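Local structure of kinetochore protein Mis16 (Schizosaccharomyces japonicus, 4XYH) at residues Val56-Gly61 with Lys395-Ser400; Pro283-Ala288 with Glu327-Gln332; Asp303-Leu308 with Leu318-Gly323. The protein recognises histone H4 and the CENP-A-specific chaperone Scm3, folds as a seven-bladed WD-repeat propeller and probably serves CENP-A delivery at centromeres. All blocks are in the same frame, centred on the assembly; numbering follows the deposited sequence.

Contact 1 of 3, residues Val56-Gly61 with Lys395-Ser400; sequences VEWFPG and KWVLAS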
loop_
_atom_site.group_PDB
_atom_site.type_symbol
_atom_site.label_atom_id
_atom_site.label_comp_id
_atom_site.label_asym_id
_atom_site.label_seq_id
_atom_site.Cartn_x
_atom_site.Cartn_y
_atom_site.Cartn_z
ATOM N N VAL A 56 -3.061 -0.495 -5.675
ATOM C CA VAL A 56 -3.799 0.714 -6.004
ATOM C C VAL A 56 -3.061 1.911 -5.426
ATOM O O VAL A 56 -2.500 1.839 -4.340
ATOM C CB VAL A 56 -5.269 0.684 -5.467
ATOM C CG1 VAL A 56 -5.310 0.659 -3.940
ATOM C CG2 VAL A 56 -6.059 1.887 -5.974
ATOM N N GLU A 57 -3.051 3.006 -6.176
ATOM C CA GLU A 57 -2.421 4.245 -5.747
ATOM C C GLU A 57 -3.118 5.392 -6.456
ATOM O O GLU A 57 -3.370 5.313 -7.664
ATOM C CB GLU A 57 -0.917 4.247 -6.053
ATOM C CG GLU A 57 -0.130 5.262 -5.225
ATOM C CD GLU A 57 1.345 5.351 -5.610
ATOM O OE1 GLU A 57 1.698 4.887 -6.708
ATOM O OE2 GLU A 57 2.160 5.899 -4.822
ATOM N N TRP A 58 -3.458 6.440 -5.700
ATOM C CA TRP A 58 -4.003 7.675 -6.276
ATOM C C TRP A 58 -2.899 8.503 -6.910
ATOM O O TRP A 58 -1.855 8.711 -6.290
ATOM C CB TRP A 58 -4.690 8.545 -5.217
ATOM C CG TRP A 58 -5.923 7.991 -4.640
ATOM C CD1 TRP A 58 -6.031 7.256 -3.501
ATOM C CD2 TRP A 58 -7.243 8.135 -5.155
ATOM N NE1 TRP A 58 -7.345 6.930 -3.271
ATOM C CE2 TRP A 58 -8.110 7.453 -4.279
ATOM C CE3 TRP A 58 -7.780 8.774 -6.276
ATOM C CZ2 TRP A 58 -9.484 7.393 -4.482
ATOM C CZ3 TRP A 58 -9.142 8.711 -6.479
ATOM C CH2 TRP A 58 -9.981 8.026 -5.585
ATOM N N PHE A 59 -3.132 8.993 -8.123
ATOM C CA PHE A 59 -2.248 9.988 -8.704
ATOM C C PHE A 59 -2.550 11.375 -8.118
ATOM O O PHE A 59 -3.713 11.711 -7.845
ATOM C CB PHE A 59 -2.400 10.043 -10.222
ATOM C CG PHE A 59 -1.729 8.918 -10.961
ATOM C CD1 PHE A 59 -0.380 8.974 -11.251
ATOM C CD2 PHE A 59 -2.465 7.815 -11.395
ATOM C CE1 PHE A 59 0.242 7.949 -11.964
ATOM C CE2 PHE A 59 -1.855 6.786 -12.108
ATOM C CZ PHE A 59 -0.494 6.856 -12.395
ATOM N N PRO A 60 -1.506 12.191 -7.923
ATOM C CA PRO A 60 -1.736 13.586 -7.517
ATOM C C PRO A 60 -2.427 14.374 -8.628
ATOM O O PRO A 60 -2.157 14.124 -9.815
ATOM C CB PRO A 60 -0.317 14.131 -7.270
ATOM C CG PRO A 60 0.558 12.949 -7.205
ATOM C CD PRO A 60 -0.076 11.889 -8.058
ATOM N N GLY A 61 -3.308 15.300 -8.265
ATOM C CA GLY A 61 -3.894 16.199 -9.250
ATOM C C GLY A 61 -5.324 15.885 -9.644
ATOM O O GLY A 61 -5.823 14.806 -9.354
ATOM N N LYS A 395 -9.932 15.638 0.996
ATOM C CA LYS A 395 -9.987 15.206 2.381
ATOM C C LYS A 395 -10.801 13.913 2.489
ATOM O O LYS A 395 -11.845 13.784 1.857
ATOM C CB LYS A 395 -10.611 16.300 3.260
ATOM C CG LYS A 395 -9.785 17.582 3.364
ATOM C CD LYS A 395 -8.542 17.359 4.211
ATOM C CE LYS A 395 -8.921 16.772 5.571
ATOM N NZ LYS A 395 -7.781 16.743 6.523
ATOM N N TRP A 396 -10.300 12.959 3.266
ATOM C CA TRP A 396 -11.078 11.789 3.668
ATOM C C TRP A 396 -11.633 10.946 2.539
ATOM O O TRP A 396 -12.735 10.412 2.654
ATOM C CB TRP A 396 -12.229 12.225 4.587
ATOM C CG TRP A 396 -11.692 12.683 5.889
ATOM C CD1 TRP A 396 -11.489 13.971 6.283
ATOM C CD2 TRP A 396 -11.210 11.857 6.950
ATOM N NE1 TRP A 396 -10.936 13.999 7.534
ATOM C CE2 TRP A 396 -10.750 12.713 7.967
ATOM C CE3 TRP A 396 -11.128 10.476 7.141
ATOM C CZ2 TRP A 396 -10.218 12.237 9.162
ATOM C CZ3 TRP A 396 -10.602 10.004 8.332
ATOM C CH2 TRP A 396 -10.154 10.882 9.327
ATOM N N VAL A 397 -10.876 10.797 1.461
ATOM C CA VAL A 397 -11.286 9.870 0.423
ATOM C C VAL A 397 -10.285 8.725 0.346
ATOM O O VAL A 397 -9.086 8.962 0.275
ATOM C CB VAL A 397 -11.405 10.559 -0.946
ATOM C CG1 VAL A 397 -11.696 9.530 -2.042
ATOM C CG2 VAL A 397 -12.502 11.646 -0.905
ATOM N N LEU A 398 -10.771 7.485 0.358
ATOM C CA LEU A 398 -9.883 6.327 0.298
ATOM C C LEU A 398 -10.258 5.406 -0.839
ATOM O O LEU A 398 -11.422 5.327 -1.233
ATOM C CB LEU A 398 -9.898 5.549 1.617
ATOM C CG LEU A 398 -9.290 6.385 2.746
ATOM C CD1 LEU A 398 -10.369 7.146 3.535
ATOM C CD2 LEU A 398 -8.430 5.572 3.658
ATOM N N ALA A 399 -9.258 4.722 -1.372
ATOM C CA ALA A 399 -9.480 3.635 -2.295
ATOM C C ALA A 399 -9.014 2.351 -1.618
ATOM O O ALA A 399 -7.967 2.337 -0.962
ATOM C CB ALA A 399 -8.722 3.872 -3.613
ATOM N N SER A 400 -9.787 1.277 -1.766
ATOM C CA SER A 400 -9.379 -0.019 -1.227
ATOM C C SER A 400 -9.782 -1.155 -2.161
ATOM O O SER A 400 -10.810 -1.085 -2.835
ATOM C CB SER A 400 -9.968 -0.242 0.176
ATOM O OG SER A 400 -11.371 -0.001 0.213
#
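The indole of W58 lies against A399 and V397, and no hydrogen bond joins the two segments. Its pyrrole side comes closest: NE1 is 3.4 Å from A399 CB, a methyl that approaches at a slant to the ring. A399 N sits at the ring's edge, in its plane, 3.5 Å from NE1, but both atoms are donors and the pair is not a bond; NE1 is satisfied by an acceptor outside the two segments. On the six-membered part of the indole, CZ2 meets V397 CG1 at 3.9 Å, the two side chains crossing at about a right angle. V397 has CG1 anti to its backbone N (chi1 174°), which turns this branch toward the ring. Beside the indole, V56 CG2 adds an apolar touch to A399 CB at 4.1 Å. Replacing W58 with an alanine would probably open a gap beside A399 and V397 and leave the acceptor of NE1 without its donor. The touching residues are all buried, so this is core packing between strand 56-58, the innermost of one blade, and strand 398-402, the second of the blade that strand 41-48 completes. W58 also packs on I409 of strand 406-412 and on V94 and L96 of strand 87-97, while its backbone N bonds to S389 OG.

Contact 2 of 3, residues Pro283-Ala288 with Glu327-Gln332; sequences PVNGVA and EVYNVQ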
loop_
_atom_site.group_PDB
_atom_site.type_symbol
_atom_site.label_atom_id
_atom_site.label_comp_id
_atom_site.label_asym_id
_atom_site.label_seq_id
_atom_site.Cartn_x
_atom_site.Cartn_y
_atom_site.Cartn_z
ATOM N N PRO A 283 4.834 -12.770 11.900
ATOM C CA PRO A 283 5.193 -11.990 10.708
ATOM C C PRO A 283 4.691 -10.544 10.682
ATOM O O PRO A 283 3.557 -10.240 11.072
ATOM C CB PRO A 283 4.557 -12.805 9.584
ATOM C CG PRO A 283 4.788 -14.207 10.045
ATOM C CD PRO A 283 4.579 -14.181 11.544
ATOM N N VAL A 284 5.569 -9.652 10.244
ATOM C CA VAL A 284 5.219 -8.249 10.087
ATOM C C VAL A 284 4.957 -7.950 8.618
ATOM O O VAL A 284 5.859 -8.099 7.791
ATOM C CB VAL A 284 6.329 -7.333 10.616
ATOM C CG1 VAL A 284 5.824 -5.907 10.702
ATOM C CG2 VAL A 284 6.784 -7.814 11.989
ATOM N N ASN A 285 3.727 -7.531 8.309
ATOM C CA ASN A 285 3.265 -7.400 6.924
ATOM C C ASN A 285 3.410 -6.026 6.297
ATOM O O ASN A 285 3.536 -5.922 5.082
ATOM C CB ASN A 285 1.797 -7.823 6.819
ATOM C CG ASN A 285 1.600 -9.288 7.134
ATOM O OD1 ASN A 285 2.446 -10.116 6.798
ATOM N ND2 ASN A 285 0.502 -9.616 7.801
ATOM N N GLY A 286 3.362 -4.973 7.105
ATOM C CA GLY A 286 3.452 -3.627 6.564
ATOM C C GLY A 286 4.152 -2.674 7.507
ATOM O O GLY A 286 4.230 -2.915 8.724
ATOM N N VAL A 287 4.657 -1.581 6.943
ATOM C CA VAL A 287 5.353 -0.563 7.711
ATOM C C VAL A 287 5.102 0.788 7.054
ATOM O O VAL A 287 5.003 0.886 5.830
ATOM C CB VAL A 287 6.871 -0.862 7.795
ATOM C CG1 VAL A 287 7.457 -0.974 6.391
ATOM C CG2 VAL A 287 7.620 0.197 8.638
ATOM N N ALA A 288 4.996 1.832 7.862
ATOM C CA ALA A 288 4.681 3.152 7.331
ATOM C C ALA A 288 5.176 4.259 8.260
ATOM O O ALA A 288 4.889 4.263 9.465
ATOM C CB ALA A 288 3.186 3.285 7.090
ATOM N N GLU A 327 -4.969 -11.369 10.555
ATOM C CA GLU A 327 -3.755 -10.699 10.103
ATOM C C GLU A 327 -4.024 -9.293 9.600
ATOM O O GLU A 327 -4.942 -9.065 8.797
ATOM C CB GLU A 327 -3.078 -11.481 8.980
ATOM C CG GLU A 327 -2.554 -12.830 9.379
ATOM C CD GLU A 327 -1.539 -13.379 8.385
ATOM O OE1 GLU A 327 -0.674 -12.597 7.898
ATOM O OE2 GLU A 327 -1.612 -14.597 8.103
ATOM N N VAL A 328 -3.217 -8.353 10.074
ATOM C CA VAL A 328 -3.239 -7.015 9.515
ATOM C C VAL A 328 -2.177 -6.939 8.430
ATOM O O VAL A 328 -1.040 -7.394 8.619
ATOM C CB VAL A 328 -3.004 -5.948 10.581
ATOM C CG1 VAL A 328 -3.256 -4.543 9.991
ATOM C CG2 VAL A 328 -3.923 -6.208 11.769
ATOM N N TYR A 329 -2.565 -6.372 7.293
ATOM C CA TYR A 329 -1.715 -6.334 6.112
ATOM C C TYR A 329 -1.237 -4.912 5.778
ATOM O O TYR A 329 -0.055 -4.620 5.821
ATOM C CB TYR A 329 -2.470 -6.938 4.926
ATOM C CG TYR A 329 -1.627 -7.170 3.690
ATOM C CD1 TYR A 329 -0.540 -8.041 3.719
ATOM C CD2 TYR A 329 -1.937 -6.541 2.473
ATOM C CE1 TYR A 329 0.235 -8.264 2.577
ATOM C CE2 TYR A 329 -1.168 -6.763 1.315
ATOM C CZ TYR A 329 -0.083 -7.626 1.373
ATOM O OH TYR A 329 0.698 -7.859 0.247
ATOM N N ASN A 330 -2.164 -4.029 5.451
ATOM C CA ASN A 330 -1.800 -2.695 5.015
ATOM C C ASN A 330 -1.830 -1.710 6.181
ATOM O O ASN A 330 -2.625 -1.850 7.105
ATOM C CB ASN A 330 -2.740 -2.218 3.892
ATOM C CG ASN A 330 -2.743 -3.154 2.684
ATOM O OD1 ASN A 330 -3.801 -3.608 2.222
ATOM N ND2 ASN A 330 -1.551 -3.445 2.165
ATOM N N VAL A 331 -0.962 -0.712 6.123
ATOM C CA VAL A 331 -0.993 0.368 7.084
ATOM C C VAL A 331 -0.593 1.636 6.339
ATOM O O VAL A 331 0.420 1.653 5.660
ATOM C CB VAL A 331 -0.068 0.081 8.300
ATOM C CG1 VAL A 331 1.371 -0.271 7.863
ATOM C CG2 VAL A 331 -0.087 1.232 9.262
ATOM N N GLN A 332 -1.416 2.679 6.414
ATOM C CA GLN A 332 -1.132 3.919 5.694
ATOM C C GLN A 332 -1.563 5.136 6.493
ATOM O O GLN A 332 -2.728 5.244 6.905
ATOM C CB GLN A 332 -1.833 3.946 4.342
ATOM C CG GLN A 332 -1.388 2.854 3.393
ATOM C CD GLN A 332 -0.442 3.359 2.342
ATOM O OE1 GLN A 332 0.517 2.673 1.966
ATOM N NE2 GLN A 332 -0.706 4.568 1.848
#
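N285 reaches out of one strand and grips the next blade with both amide N-H groups, although the two strands, parallel to within 4° and 5.3 Å apart at their axes, share no backbone hydrogen bond. ND2 donates to V328 O at 2.8 Å. This bond is nearly straight at the hydrogen and lies in the amide plane, yet it arrives above the carbonyl plane of V328, away from the lone pairs. The other N-H goes to E327 OE1 at 3.2 Å, on the oxygen's anti lone pair, with carboxylate and amide nearly coplanar. N285 CG stands anti to the carbonyl carbon (chi1 -65°), which aims the amide at the start of strand 328-333. Each strand carries a classic beta bulge at this level: N285 and G286 both face A300, and Y329 and N330 both face S344. Y329 CD1 comes to 3.9 Å from N285 CB, meeting it obliquely. Glycine matters at 286, since a side chain's first carbon there would clash with Y329 O. Further along, V331 CG1 packs against the backbone of G286 and V287, and A288 CB sits 4.1 Å from the same methyl. These are the innermost strands of consecutive WD blades, each the first of its sheet, with the contact centre about 9 Å from that of the chain. With two acceptors fixing its rotation, the N285 amide is unlikely to turn over, since a flip would set OD1 against V328 O and E327 OE1; the blades are thus joined by two directed hydrogen bonds followed by apolar packing.

Contact 3 of 3, residues Asp303-Leu308 with Leu318-Gly323; sequences DHTVAL and LHTLEG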
loop_
_atom_site.group_PDB
_atom_site.type_symbol
_atom_site.label_atom_id
_atom_site.label_comp_id
_atom_site.label_asym_id
_atom_site.label_seq_id
_atom_site.Cartn_x
_atom_site.Cartn_y
_atom_site.Cartn_z
ATOM N N ASP A 303 -0.204 -10.957 13.911
ATOM C CA ASP A 303 -0.765 -11.174 15.246
ATOM C C ASP A 303 -2.034 -10.355 15.483
ATOM O O ASP A 303 -2.421 -10.141 16.621
ATOM C CB ASP A 303 0.276 -10.859 16.335
ATOM C CG ASP A 303 0.614 -9.365 16.445
ATOM O OD1 ASP A 303 -0.034 -8.515 15.789
ATOM O OD2 ASP A 303 1.544 -9.035 17.219
ATOM N N HIS A 304 -2.636 -9.867 14.400
ATOM C CA HIS A 304 -3.885 -9.080 14.417
ATOM C C HIS A 304 -3.706 -7.649 14.951
ATOM O O HIS A 304 -4.684 -6.937 15.141
ATOM C CB HIS A 304 -4.993 -9.778 15.242
ATOM C CG HIS A 304 -5.209 -11.223 14.899
ATOM N ND1 HIS A 304 -6.224 -11.972 15.463
ATOM C CD2 HIS A 304 -4.547 -12.060 14.062
ATOM C CE1 HIS A 304 -6.178 -13.202 14.984
ATOM N NE2 HIS A 304 -5.170 -13.283 14.134
ATOM N N THR A 305 -2.477 -7.206 15.182
ATOM C CA THR A 305 -2.324 -5.884 15.759
ATOM C C THR A 305 -1.520 -4.943 14.891
ATOM O O THR A 305 -0.802 -5.364 13.983
ATOM C CB THR A 305 -1.650 -5.942 17.156
ATOM O OG1 THR A 305 -0.283 -6.355 17.016
ATOM C CG2 THR A 305 -2.383 -6.912 18.063
ATOM N N VAL A 306 -1.653 -3.657 15.196
ATOM C CA VAL A 306 -0.759 -2.648 14.680
ATOM C C VAL A 306 0.020 -2.049 15.843
ATOM O O VAL A 306 -0.571 -1.621 16.827
ATOM C CB VAL A 306 -1.520 -1.540 13.926
ATOM C CG1 VAL A 306 -0.600 -0.348 13.656
ATOM C CG2 VAL A 306 -2.063 -2.088 12.644
ATOM N N ALA A 307 1.343 -2.040 15.740
ATOM C CA ALA A 307 2.173 -1.452 16.783
ATOM C C ALA A 307 2.732 -0.112 16.319
ATOM O O ALA A 307 3.116 0.035 15.155
ATOM C CB ALA A 307 3.300 -2.398 17.175
ATOM N N LEU A 308 2.759 0.865 17.224
ATOM C CA LEU A 308 3.330 2.187 16.927
ATOM C C LEU A 308 4.717 2.302 17.548
ATOM O O LEU A 308 4.944 1.785 18.637
ATOM C CB LEU A 308 2.412 3.303 17.442
ATOM C CG LEU A 308 1.002 3.211 16.845
ATOM C CD1 LEU A 308 0.032 4.130 17.570
ATOM C CD2 LEU A 308 1.046 3.554 15.371
ATOM N N LEU A 318 5.487 2.072 21.410
ATOM C CA LEU A 318 4.689 3.169 21.976
ATOM C C LEU A 318 3.305 2.710 22.418
ATOM O O LEU A 318 2.827 3.066 23.488
ATOM C CB LEU A 318 4.514 4.307 20.969
ATOM C CG LEU A 318 5.752 5.113 20.594
ATOM C CD1 LEU A 318 5.419 6.132 19.515
ATOM C CD2 LEU A 318 6.284 5.807 21.832
ATOM N N HIS A 319 2.642 1.944 21.570
ATOM C CA HIS A 319 1.236 1.637 21.791
ATOM C C HIS A 319 0.855 0.476 20.898
ATOM O O HIS A 319 1.570 0.164 19.947
ATOM C CB HIS A 319 0.357 2.863 21.504
ATOM C CG HIS A 319 -1.070 2.695 21.922
ATOM N ND1 HIS A 319 -1.461 2.684 23.248
ATOM C CD2 HIS A 319 -2.196 2.500 21.198
ATOM C CE1 HIS A 319 -2.768 2.500 23.316
ATOM N NE2 HIS A 319 -3.241 2.382 22.087
ATOM N N THR A 320 -0.265 -0.167 21.203
ATOM C CA THR A 320 -0.758 -1.259 20.384
ATOM C C THR A 320 -2.209 -1.019 19.995
ATOM O O THR A 320 -3.060 -0.867 20.864
ATOM C CB THR A 320 -0.632 -2.591 21.109
ATOM O OG1 THR A 320 0.724 -2.774 21.517
ATOM C CG2 THR A 320 -1.027 -3.748 20.190
ATOM N N LEU A 321 -2.486 -0.966 18.691
ATOM C CA LEU A 321 -3.854 -0.815 18.215
ATOM C C LEU A 321 -4.492 -2.181 18.063
ATOM O O LEU A 321 -4.032 -2.989 17.259
ATOM C CB LEU A 321 -3.904 -0.066 16.880
ATOM C CG LEU A 321 -3.186 1.276 16.825
ATOM C CD1 LEU A 321 -3.256 1.872 15.428
ATOM C CD2 LEU A 321 -3.790 2.230 17.850
ATOM N N GLU A 322 -5.548 -2.444 18.825
ATOM C CA GLU A 322 -6.271 -3.706 18.700
ATOM C C GLU A 322 -7.684 -3.496 18.164
ATOM O O GLU A 322 -8.290 -2.448 18.371
ATOM C CB GLU A 322 -6.315 -4.412 20.046
ATOM C CG GLU A 322 -5.041 -4.215 20.808
ATOM C CD GLU A 322 -4.783 -5.303 21.815
ATOM O OE1 GLU A 322 -4.542 -6.460 21.395
ATOM O OE2 GLU A 322 -4.814 -4.991 23.024
ATOM N N GLY A 323 -8.201 -4.491 17.457
ATOM C CA GLY A 323 -9.549 -4.409 16.940
ATOM C C GLY A 323 -9.747 -5.246 15.699
ATOM O O GLY A 323 -10.872 -5.602 15.364
HETATM O O HOH W 1 -5.653 -4.321 15.188
#
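The outer beta hairpin of a WD blade, strands 306-310 and 319-321, is formed here, with V306 and L321 as an antiparallel hydrogen-bonded pair. V306 N donates to L321 O at 3.2 Å in the carbonyl plane, and L321 N returns a bond of 2.8 Å to V306 O, nearly in line with that C=O. A307 and T320 follow as a non-hydrogen-bonded pair. Farther along, L308 N bonds to H319 O at 3.1 Å, and L308 O receives L318 N. V306, L308, H319 and L321 share one face. There V306 and L321 lie side by side, pointing the same way, with CG1 and CD1 3.9 Å apart. The L308 side chain likewise lies alongside that of H319, its CD1 touching H319 CB. The H319 ring meets L321 CD2 at its edge, in plane, and its NE2 is bonded to E373 OE2. Near the other end of the hairpin, T305 CB meets T320 CG2 at 3.8 Å, while T320 OG1 turns to R317. The approach to the first strand is shaped by an Asx turn, D303 OD1 accepting from T305 N at 2.8 Å; OD2 of the same carboxylate bonds to H280 ND1, consistent with the Asp-His pair of the WD-repeat network. One water donates to both H304 O and L321 O, extending the strand pairing past its last direct bond. Apolar branches therefore meet on the V306 face, while the D303 carboxylate, bonded to backbone N through OD1 and to an imidazole through OD2, probably steadies the turn.

In the fold
From the N terminus, residues 56-61 come first, and contact 1 closes only when the chain returns at 395-400, after 333 intervening residues. Contact 2 opens within that loop at 283-288 and closes at 327-332. Nested inside it, contact 3 runs from 303-308 to 318-323. No two cross. Contact 3 stays within one blade, contact 2 joins that blade to its successor through their inner strands, and contact 1 packs the last blade on the one begun by strand 56-58, across the ring closure. Contacts 2 and 3 touch, V328 CG1 lying 3.8 Å from V306 CG2; contact 1 stays apart from contact 2, about 18 Å between centres.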